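Long-range contacts in thioredoxin reductase (Streptomyces clavuligerus, PDB 4NTD), which is an FAD-dependent oxidoreductase of the thioredoxin reductase family, associated with forming the disulfide bond of the natural product holomycin: residues T139-E144 and P257-R262; G277-D282 and N297-R302. All coordinates share one frame; numbering follows the deposited sequence.

In the fold
From the N terminus the chain builds most of the parallel sheet that carries FAD, reaching strand 134-137, and leaves it through residues 139-144. The 112 residues that follow hold the second parallel sheet, and contact 1 closes this long excursion when 257-262 returns antiparallel beside 139-144. The chain then runs through helix 264-269 into contact 2, a much shorter loop, containing strand 292-294, the last strand of the FAD sheet, and closed where 277-282 meets 297-302. The loops neither nest nor cross; they follow in series, yet meet in space, where Pro261 packs on Val298 and Trp278. Both contacts touch FAD.

Contact 1: T139-E144 and P257-R262; sequences TGLRDE and PRMVPR. With FAD (flavin-adenine dinucleotide), chain C.
Arg262 reaches across to Thr139 and Gly140, and each part of its chain meets a different neighbour. Arg262 CB lies 3.6 Å from Gly140 O. With CG set beside the backbone N (chi1 -62°) and the chain extended onward, CG and CD pass along Thr139 O, and Arg262 CD comes within 3.8 Å of FAD N7A on the adenine. NE lies over one face of the Arg142 guanidinium, the two planes 87° apart; Arg142 is modelled in two conformers, so this close approach of two positive groups is doubtful. Beyond CZ the tip divides. Arg262 NH1 donates to Thr139 O at 2.8 Å, in both the guanidinium and the carbonyl plane, while NH2 is weakly linked through a water to Leu141 O. Thr139 returns the grip, OG1 donating to Arg262 O at 2.7 Å. This side chain sits at the entrance to a two-stranded antiparallel ribbon, 141-144 with 258-261, the double crossing that joins the FAD domain to the second domain, the one that binds NADPH in thioredoxin reductases. Its hydrogen-bonded pairs are Arg142 with Val260 and Glu144 with Arg258. On the face they share, in the conformer given, Arg258 NH1 approaches Glu144 OE1 from the syn side, but tilted out of the carboxylate plane, in a bent salt bridge (2.6 Å). Leu141, Asp143, Met259 and Pro261 occupy the other face, where Leu141 CD1 packs on Met259 CB. There Asp143 runs alongside Pro257 and Met259, its OD1 paired with Arg65 and 3.6 Å from the flavin methyl carbon FAD C8M.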
loop_
_atom_site.group_PDB
_atom_site.type_symbol
_atom_site.label_atom_id
_atom_site.label_comp_id
_atom_site.label_asym_id
_atom_site.label_seq_id
_atom_site.Cartn_x
_atom_site.Cartn_y
_atom_site.Cartn_z
ATOM N N THR A 139 1.424 12.907 -8.337
ATOM C CA THR A 139 1.674 14.332 -8.109
ATOM C C THR A 139 1.124 14.882 -6.785
ATOM O O THR A 139 1.250 16.078 -6.508
ATOM C CB THR A 139 1.063 15.140 -9.264
ATOM O OG1 THR A 139 -0.261 14.656 -9.519
ATOM C CG2 THR A 139 1.901 14.983 -10.523
ATOM N N GLY A 140 0.507 14.022 -5.980
ATOM C CA GLY A 140 0.036 14.410 -4.655
ATOM C C GLY A 140 -1.174 15.327 -4.650
ATOM O O GLY A 140 -1.896 15.435 -5.644
ATOM N N LEU A 141 -1.394 15.976 -3.508
ATOM C CA LEU A 141 -2.464 16.962 -3.357
ATOM C C LEU A 141 -1.961 18.190 -2.611
ATOM O O LEU A 141 -0.951 18.125 -1.905
ATOM C CB LEU A 141 -3.679 16.350 -2.643
ATOM C CG LEU A 141 -3.583 15.963 -1.157
ATOM C CD1 LEU A 141 -3.724 17.162 -0.224
ATOM C CD2 LEU A 141 -4.648 14.928 -0.821
ATOM N N ARG A 142 -2.680 19.299 -2.789
ATOM C CA ARG A 142 -2.387 20.575 -2.136
ATOM C C ARG A 142 -3.357 20.809 -0.983
ATOM O O ARG A 142 -4.568 20.662 -1.159
ATOM C CB ARG A 142 -2.532 21.731 -3.134
ATOM C CG ARG A 142 -1.579 21.664 -4.313
ATOM C CD ARG A 142 -1.608 22.936 -5.150
ATOM N NE ARG A 142 -0.437 23.010 -6.017
ATOM C CZ ARG A 142 -0.472 22.994 -7.344
ATOM N NH1 ARG A 142 -1.630 22.914 -7.983
ATOM N NH2 ARG A 142 0.659 23.064 -8.033
ATOM N N ASP A 143 -2.827 21.175 0.184
ATOM C CA ASP A 143 -3.650 21.563 1.330
ATOM C C ASP A 143 -3.903 23.063 1.262
ATOM O O ASP A 143 -2.974 23.857 1.413
ATOM C CB ASP A 143 -2.944 21.243 2.648
ATOM C CG ASP A 143 -2.741 19.760 2.856
ATOM O OD1 ASP A 143 -1.604 19.280 2.663
ATOM O OD2 ASP A 143 -3.719 19.071 3.212
ATOM N N GLU A 144 -5.152 23.452 1.022
ATOM C CA GLU A 144 -5.520 24.865 1.047
ATOM C C GLU A 144 -5.966 25.224 2.457
ATOM O O GLU A 144 -6.994 24.739 2.935
ATOM C CB GLU A 144 -6.614 25.161 0.026
ATOM C CG GLU A 144 -6.173 24.913 -1.408
ATOM C CD GLU A 144 -7.209 25.334 -2.436
ATOM O OE1 GLU A 144 -8.295 25.812 -2.048
ATOM O OE2 GLU A 144 -6.934 25.186 -3.645
ATOM N N PRO A 257 -7.978 21.012 6.032
ATOM C CA PRO A 257 -7.805 21.840 4.840
ATOM C C PRO A 257 -8.733 21.424 3.708
ATOM O O PRO A 257 -9.271 20.314 3.730
ATOM C CB PRO A 257 -6.349 21.568 4.423
ATOM C CG PRO A 257 -5.696 20.923 5.596
ATOM C CD PRO A 257 -6.786 20.191 6.311
ATOM N N ARG A 258 -8.942 22.317 2.743
ATOM C CA ARG A 258 -9.543 21.919 1.474
ATOM C C ARG A 258 -8.439 21.211 0.703
ATOM O O ARG A 258 -7.440 21.827 0.324
ATOM C CB ARG A 258 -10.086 23.111 0.675
ATOM C CG ARG A 258 -10.630 22.712 -0.695
ATOM C CD ARG A 258 -11.301 23.858 -1.439
ATOM N NE ARG A 258 -11.605 23.480 -2.819
ATOM C CZ ARG A 258 -11.035 24.023 -3.892
ATOM N NH1 ARG A 258 -10.140 24.989 -3.752
ATOM N NH2 ARG A 258 -11.370 23.608 -5.105
ATOM N N MET A 259 -8.605 19.908 0.500
ATOM C CA MET A 259 -7.574 19.091 -0.137
ATOM C C MET A 259 -7.851 18.937 -1.619
ATOM O O MET A 259 -8.840 18.319 -2.016
ATOM C CB MET A 259 -7.481 17.726 0.536
ATOM C CG MET A 259 -6.904 17.812 1.934
ATOM S SD MET A 259 -7.085 16.268 2.832
ATOM C CE MET A 259 -7.735 16.911 4.365
ATOM N N VAL A 260 -6.960 19.502 -2.429
ATOM C CA VAL A 260 -7.146 19.570 -3.868
ATOM C C VAL A 260 -6.078 18.727 -4.564
ATOM O O VAL A 260 -4.897 19.079 -4.535
ATOM C CB VAL A 260 -7.075 21.029 -4.361
ATOM C CG1 VAL A 260 -7.395 21.109 -5.847
ATOM C CG2 VAL A 260 -8.035 21.902 -3.562
ATOM N N PRO A 261 -6.486 17.606 -5.186
ATOM C CA PRO A 261 -5.504 16.765 -5.873
ATOM C C PRO A 261 -4.895 17.469 -7.079
ATOM O O PRO A 261 -5.586 18.223 -7.768
ATOM C CB PRO A 261 -6.324 15.552 -6.327
ATOM C CG PRO A 261 -7.734 16.025 -6.369
ATOM C CD PRO A 261 -7.855 17.069 -5.302
ATOM N N ARG A 262 -3.610 17.231 -7.323
ATOM C CA ARG A 262 -2.942 17.787 -8.495
ATOM C C ARG A 262 -3.205 16.890 -9.703
ATOM O O ARG A 262 -2.291 16.250 -10.222
ATOM C CB ARG A 262 -1.441 17.931 -8.240
ATOM C CG ARG A 262 -1.085 18.885 -7.112
ATOM C CD ARG A 262 0.340 19.387 -7.276
ATOM N NE ARG A 262 0.811 20.171 -6.137
ATOM C CZ ARG A 262 1.279 19.657 -4.999
ATOM N NH1 ARG A 262 1.367 18.344 -4.818
ATOM N NH2 ARG A 262 1.681 20.471 -4.030
HETATM P PA FAD C . 3.860 13.547 -2.282
HETATM O O1A FAD C . 4.699 12.897 -1.213
HETATM O O2A FAD C . 3.219 14.874 -1.978
HETATM O O5B FAD C . 4.773 13.718 -3.588
HETATM C C5B FAD C . 4.238 14.300 -4.770
HETATM C C4B FAD C . 5.393 14.853 -5.587
HETATM O O4B FAD C . 4.925 15.220 -6.881
HETATM C C3B FAD C . 6.002 16.107 -4.963
HETATM O O3B FAD C . 7.400 15.916 -4.709
HETATM C C2B FAD C . 5.761 17.205 -5.987
HETATM O O2B FAD C . 6.853 18.125 -6.069
HETATM C C1B FAD C . 5.590 16.420 -7.277
HETATM N N9A FAD C . 4.802 17.070 -8.348
HETATM C C8A FAD C . 3.547 17.545 -8.255
HETATM N N7A FAD C . 3.139 18.044 -9.447
HETATM C C5A FAD C . 4.145 17.879 -10.323
HETATM C C6A FAD C . 4.379 18.178 -11.751
HETATM N N6A FAD C . 3.419 18.780 -12.488
HETATM N N1A FAD C . 5.577 17.837 -12.282
HETATM C C2A FAD C . 6.544 17.239 -11.553
HETATM N N3A FAD C . 6.391 16.936 -10.249
HETATM C C4A FAD C . 5.238 17.227 -9.595
HETATM N N1 FAD C . 1.968 10.643 6.288
HETATM C C2 FAD C . 2.528 9.668 7.041
HETATM O O2 FAD C . 2.415 8.489 6.649
HETATM N N3 FAD C . 3.192 9.926 8.183
HETATM C C4 FAD C . 3.350 11.177 8.649
HETATM O O4 FAD C . 3.966 11.385 9.714
HETATM C C4X FAD C . 2.776 12.306 7.878
HETATM N N5 FAD C . 2.882 13.600 8.270
HETATM C C5X FAD C . 2.322 14.594 7.530
HETATM C C6 FAD C . 2.447 15.914 7.954
HETATM C C7 FAD C . 1.889 16.957 7.221
HETATM C C7M FAD C . 2.036 18.381 7.700
HETATM C C8 FAD C . 1.152 16.662 5.966
HETATM C C8M FAD C . 0.532 17.775 5.162
HETATM C C9 FAD C . 1.022 15.346 5.535
HETATM C C9A FAD C . 1.578 14.294 6.269
HETATM N N10 FAD C . 1.463 12.944 5.849
HETATM C C10 FAD C . 2.055 11.944 6.639
HETATM C "C1'" FAD C . 0.766 12.538 4.622
HETATM C "C2'" FAD C . 1.771 12.508 3.470
HETATM O "O2'" FAD C . 2.096 13.854 3.093
HETATM C "C3'" FAD C . 1.223 11.762 2.254
HETATM O "O3'" FAD C . 0.831 10.441 2.647
HETATM C "C4'" FAD C . 2.236 11.641 1.115
HETATM O "O4'" FAD C . 2.852 12.902 0.829
HETATM C "C5'" FAD C . 1.580 11.139 -0.165
HETATM O "O5'" FAD C . 2.598 10.690 -1.056
HETATM P P FAD C . 2.510 10.962 -2.635
HETATM O O1P FAD C . 1.104 10.697 -3.099
HETATM O O2P FAD C . 3.675 10.247 -3.273
HETATM O O3P FAD C . 2.678 12.568 -2.790
HETATM O O HOH W 1 1.180 19.510 -0.905
HETATM O O HOH W 2 -4.075 21.127 -6.355
#

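Contact 2: G277-D282 and N297-R302; sequences GWIATD and NVVDPR. With FAD (flavin-adenine dinucleotide), chain C.
Asn297 points its backbone carbonyl at the edge of the Trp278 indole, O lying in the ring plane 3.3 Å from CZ3. The same residue faces the cofactor: its backbone N donates to FAD O1P at 2.9 Å. Its side-chain amide is held at both ends, OD1 by Arg65 and ND2 by Asp300 O, the latter at 2.9 Å and nearly in the amide plane, which fixes the rotation of the group beside the ribityl chain. Val298 follows, its CB directed away from 277-282 and its side chain packed on Thr139 and Leu266. Its carbonyl O, however, lies near the indole edge and accepts from a water that in turn accepts from Ile279 N, so the two backbones are bridged. Val299 packs on aliphatic groups. Val299 CG1, anti to its carbonyl carbon (chi1 -72°), reaches Ile279 CB at 4.1 Å and Thr281 CG2 at 4.0 Å. Asp300 turns away, and its OD1 accepts from Arg302 N to form an Asx turn around Pro301. That turn presents the proline ring to Trp278 from the opposite direction: Pro301 CD stands 3.7 Å from the centroid of the six-membered ring, 11° from its normal, in a CH-pi contact, with CB and CG spread over CZ2 and CH2. Arg302 then packs on Phe317 of the second subunit, and together with Asn297 and Pro301 it touches glutathione. A loop that leaves the last strand of the FAD sheet, grips the pyrophosphate through a backbone amide and leads into a long helix is characteristic of the FAD site in pyridine nucleotide-disulfide oxidoreductases.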
loop_
_atom_site.group_PDB
_atom_site.type_symbol
_atom_site.label_atom_id
_atom_site.label_comp_id
_atom_site.label_asym_id
_atom_site.label_seq_id
_atom_site.Cartn_x
_atom_site.Cartn_y
_atom_site.Cartn_z
ATOM N N GLY A 277 -15.792 12.910 -7.232
ATOM C CA GLY A 277 -15.042 14.034 -7.797
ATOM C C GLY A 277 -13.560 13.772 -8.014
ATOM O O GLY A 277 -12.855 14.621 -8.561
ATOM N N TRP A 278 -13.082 12.602 -7.592
ATOM C CA TRP A 278 -11.675 12.230 -7.758
ATOM C C TRP A 278 -11.507 11.353 -8.997
ATOM O O TRP A 278 -12.449 10.682 -9.417
ATOM C CB TRP A 278 -11.167 11.503 -6.506
ATOM C CG TRP A 278 -11.137 12.387 -5.289
ATOM C CD1 TRP A 278 -12.212 12.879 -4.609
ATOM C CD2 TRP A 278 -9.976 12.890 -4.617
ATOM N NE1 TRP A 278 -11.795 13.656 -3.556
ATOM C CE2 TRP A 278 -10.426 13.679 -3.538
ATOM C CE3 TRP A 278 -8.598 12.748 -4.820
ATOM C CZ2 TRP A 278 -9.549 14.325 -2.665
ATOM C CZ3 TRP A 278 -7.728 13.392 -3.949
ATOM C CH2 TRP A 278 -8.208 14.171 -2.889
ATOM N N ILE A 279 -10.312 11.367 -9.585
ATOM C CA ILE A 279 -10.037 10.561 -10.777
ATOM C C ILE A 279 -10.215 9.083 -10.431
ATOM O O ILE A 279 -9.666 8.600 -9.441
ATOM C CB ILE A 279 -8.611 10.804 -11.333
ATOM C CG1 ILE A 279 -8.458 12.243 -11.856
ATOM C CG2 ILE A 279 -8.273 9.802 -12.436
ATOM C CD1 ILE A 279 -9.327 12.589 -13.049
ATOM N N ALA A 280 -10.994 8.380 -11.248
ATOM C CA ALA A 280 -11.321 6.982 -10.995
ATOM C C ALA A 280 -10.169 6.069 -11.402
ATOM O O ALA A 280 -9.534 6.278 -12.434
ATOM C CB ALA A 280 -12.588 6.595 -11.743
ATOM N N THR A 281 -9.902 5.061 -10.577
ATOM C CA THR A 281 -8.900 4.048 -10.895
ATOM C C THR A 281 -9.406 2.666 -10.528
ATOM O O THR A 281 -10.310 2.528 -9.703
ATOM C CB THR A 281 -7.582 4.274 -10.124
ATOM O OG1 THR A 281 -7.824 4.193 -8.714
ATOM C CG2 THR A 281 -6.974 5.625 -10.457
ATOM N N ASP A 282 -8.814 1.642 -11.137
ATOM C CA ASP A 282 -8.985 0.283 -10.634
ATOM C C ASP A 282 -8.042 0.106 -9.442
ATOM O O ASP A 282 -7.372 1.060 -9.031
ATOM C CB ASP A 282 -8.805 -0.778 -11.741
ATOM C CG ASP A 282 -7.355 -0.995 -12.162
ATOM O OD1 ASP A 282 -6.416 -0.473 -11.526
ATOM O OD2 ASP A 282 -7.164 -1.725 -13.158
ATOM N N ASN A 297 -1.746 10.424 -3.113
ATOM C CA ASN A 297 -2.688 11.490 -2.757
ATOM C C ASN A 297 -3.420 12.126 -3.944
ATOM O O ASN A 297 -4.465 12.745 -3.746
ATOM C CB ASN A 297 -1.981 12.610 -1.970
ATOM C CG ASN A 297 -1.955 12.392 -0.458
ATOM O OD1 ASN A 297 -1.180 13.052 0.234
ATOM N ND2 ASN A 297 -2.808 11.511 0.068
ATOM N N VAL A 298 -2.886 11.999 -5.160
ATOM C CA VAL A 298 -3.571 12.542 -6.344
ATOM C C VAL A 298 -4.921 11.851 -6.588
ATOM O O VAL A 298 -5.818 12.448 -7.176
ATOM C CB VAL A 298 -2.684 12.512 -7.620
ATOM C CG1 VAL A 298 -2.429 11.088 -8.101
ATOM C CG2 VAL A 298 -3.308 13.348 -8.734
ATOM N N VAL A 299 -5.066 10.609 -6.120
ATOM C CA VAL A 299 -6.338 9.880 -6.231
ATOM C C VAL A 299 -6.958 9.440 -4.894
ATOM O O VAL A 299 -8.107 9.005 -4.872
ATOM C CB VAL A 299 -6.216 8.649 -7.165
ATOM C CG1 VAL A 299 -6.090 9.096 -8.612
ATOM C CG2 VAL A 299 -5.043 7.759 -6.771
ATOM N N ASP A 300 -6.222 9.562 -3.789
ATOM C CA ASP A 300 -6.702 9.093 -2.488
ATOM C C ASP A 300 -6.261 10.042 -1.370
ATOM O O ASP A 300 -5.100 10.018 -0.964
ATOM C CB ASP A 300 -6.175 7.674 -2.227
ATOM C CG ASP A 300 -6.663 7.085 -0.907
ATOM O OD1 ASP A 300 -7.398 7.761 -0.157
ATOM O OD2 ASP A 300 -6.301 5.922 -0.620
ATOM N N PRO A 301 -7.192 10.865 -0.844
ATOM C CA PRO A 301 -6.820 11.804 0.222
ATOM C C PRO A 301 -6.492 11.164 1.578
ATOM O O PRO A 301 -5.991 11.853 2.468
ATOM C CB PRO A 301 -8.060 12.695 0.348
ATOM C CG PRO A 301 -9.188 11.823 -0.079
ATOM C CD PRO A 301 -8.634 10.926 -1.150
ATOM N N ARG A 302 -6.785 9.871 1.718
ATOM C CA ARG A 302 -6.537 9.122 2.946
ATOM C C ARG A 302 -5.213 8.345 2.918
ATOM O O ARG A 302 -4.842 7.725 3.914
ATOM C CB ARG A 302 -7.698 8.151 3.185
ATOM C CG ARG A 302 -9.059 8.830 3.284
ATOM C CD ARG A 302 -10.207 7.880 2.963
ATOM N NE ARG A 302 -10.634 7.976 1.567
ATOM C CZ ARG A 302 -10.239 7.150 0.604
ATOM N NH1 ARG A 302 -9.403 6.158 0.878
ATOM N NH2 ARG A 302 -10.678 7.316 -0.637
HETATM P PA FAD C . 3.860 13.547 -2.282
HETATM O O1A FAD C . 4.699 12.897 -1.213
HETATM O O2A FAD C . 3.219 14.874 -1.978
HETATM O O5B FAD C . 4.773 13.718 -3.588
HETATM C C5B FAD C . 4.238 14.300 -4.770
HETATM C C4B FAD C . 5.393 14.853 -5.587
HETATM O O4B FAD C . 4.925 15.220 -6.881
HETATM C C3B FAD C . 6.002 16.107 -4.963
HETATM O O3B FAD C . 7.400 15.916 -4.709
HETATM C C2B FAD C . 5.761 17.205 -5.987
HETATM O O2B FAD C . 6.853 18.125 -6.069
HETATM C C1B FAD C . 5.590 16.420 -7.277
HETATM N N9A FAD C . 4.802 17.070 -8.348
HETATM C C8A FAD C . 3.547 17.545 -8.255
HETATM N N7A FAD C . 3.139 18.044 -9.447
HETATM C C5A FAD C . 4.145 17.879 -10.323
HETATM C C6A FAD C . 4.379 18.178 -11.751
HETATM N N6A FAD C . 3.419 18.780 -12.488
HETATM N N1A FAD C . 5.577 17.837 -12.282
HETATM C C2A FAD C . 6.544 17.239 -11.553
HETATM N N3A FAD C . 6.391 16.936 -10.249
HETATM C C4A FAD C . 5.238 17.227 -9.595
HETATM N N1 FAD C . 1.968 10.643 6.288
HETATM C C2 FAD C . 2.528 9.668 7.041
HETATM O O2 FAD C . 2.415 8.489 6.649
HETATM N N3 FAD C . 3.192 9.926 8.183
HETATM C C4 FAD C . 3.350 11.177 8.649
HETATM O O4 FAD C . 3.966 11.385 9.714
HETATM C C4X FAD C . 2.776 12.306 7.878
HETATM N N5 FAD C . 2.882 13.600 8.270
HETATM C C5X FAD C . 2.322 14.594 7.530
HETATM C C6 FAD C . 2.447 15.914 7.954
HETATM C C7 FAD C . 1.889 16.957 7.221
HETATM C C7M FAD C . 2.036 18.381 7.700
HETATM C C8 FAD C . 1.152 16.662 5.966
HETATM C C8M FAD C . 0.532 17.775 5.162
HETATM C C9 FAD C . 1.022 15.346 5.535
HETATM C C9A FAD C . 1.578 14.294 6.269
HETATM N N10 FAD C . 1.463 12.944 5.849
HETATM C C10 FAD C . 2.055 11.944 6.639
HETATM C "C1'" FAD C . 0.766 12.538 4.622
HETATM C "C2'" FAD C . 1.771 12.508 3.470
HETATM O "O2'" FAD C . 2.096 13.854 3.093
HETATM C "C3'" FAD C . 1.223 11.762 2.254
HETATM O "O3'" FAD C . 0.831 10.441 2.647
HETATM C "C4'" FAD C . 2.236 11.641 1.115
HETATM O "O4'" FAD C . 2.852 12.902 0.829
HETATM C "C5'" FAD C . 1.580 11.139 -0.165
HETATM O "O5'" FAD C . 2.598 10.690 -1.056
HETATM P P FAD C . 2.510 10.962 -2.635
HETATM O O1P FAD C . 1.104 10.697 -3.099
HETATM O O2P FAD C . 3.675 10.247 -3.273
HETATM O O3P FAD C . 2.678 12.568 -2.790
HETATM O O HOH W 3 -8.337 12.992 -8.402
HETATM O O HOH W 4 -9.935 8.159 -6.714
#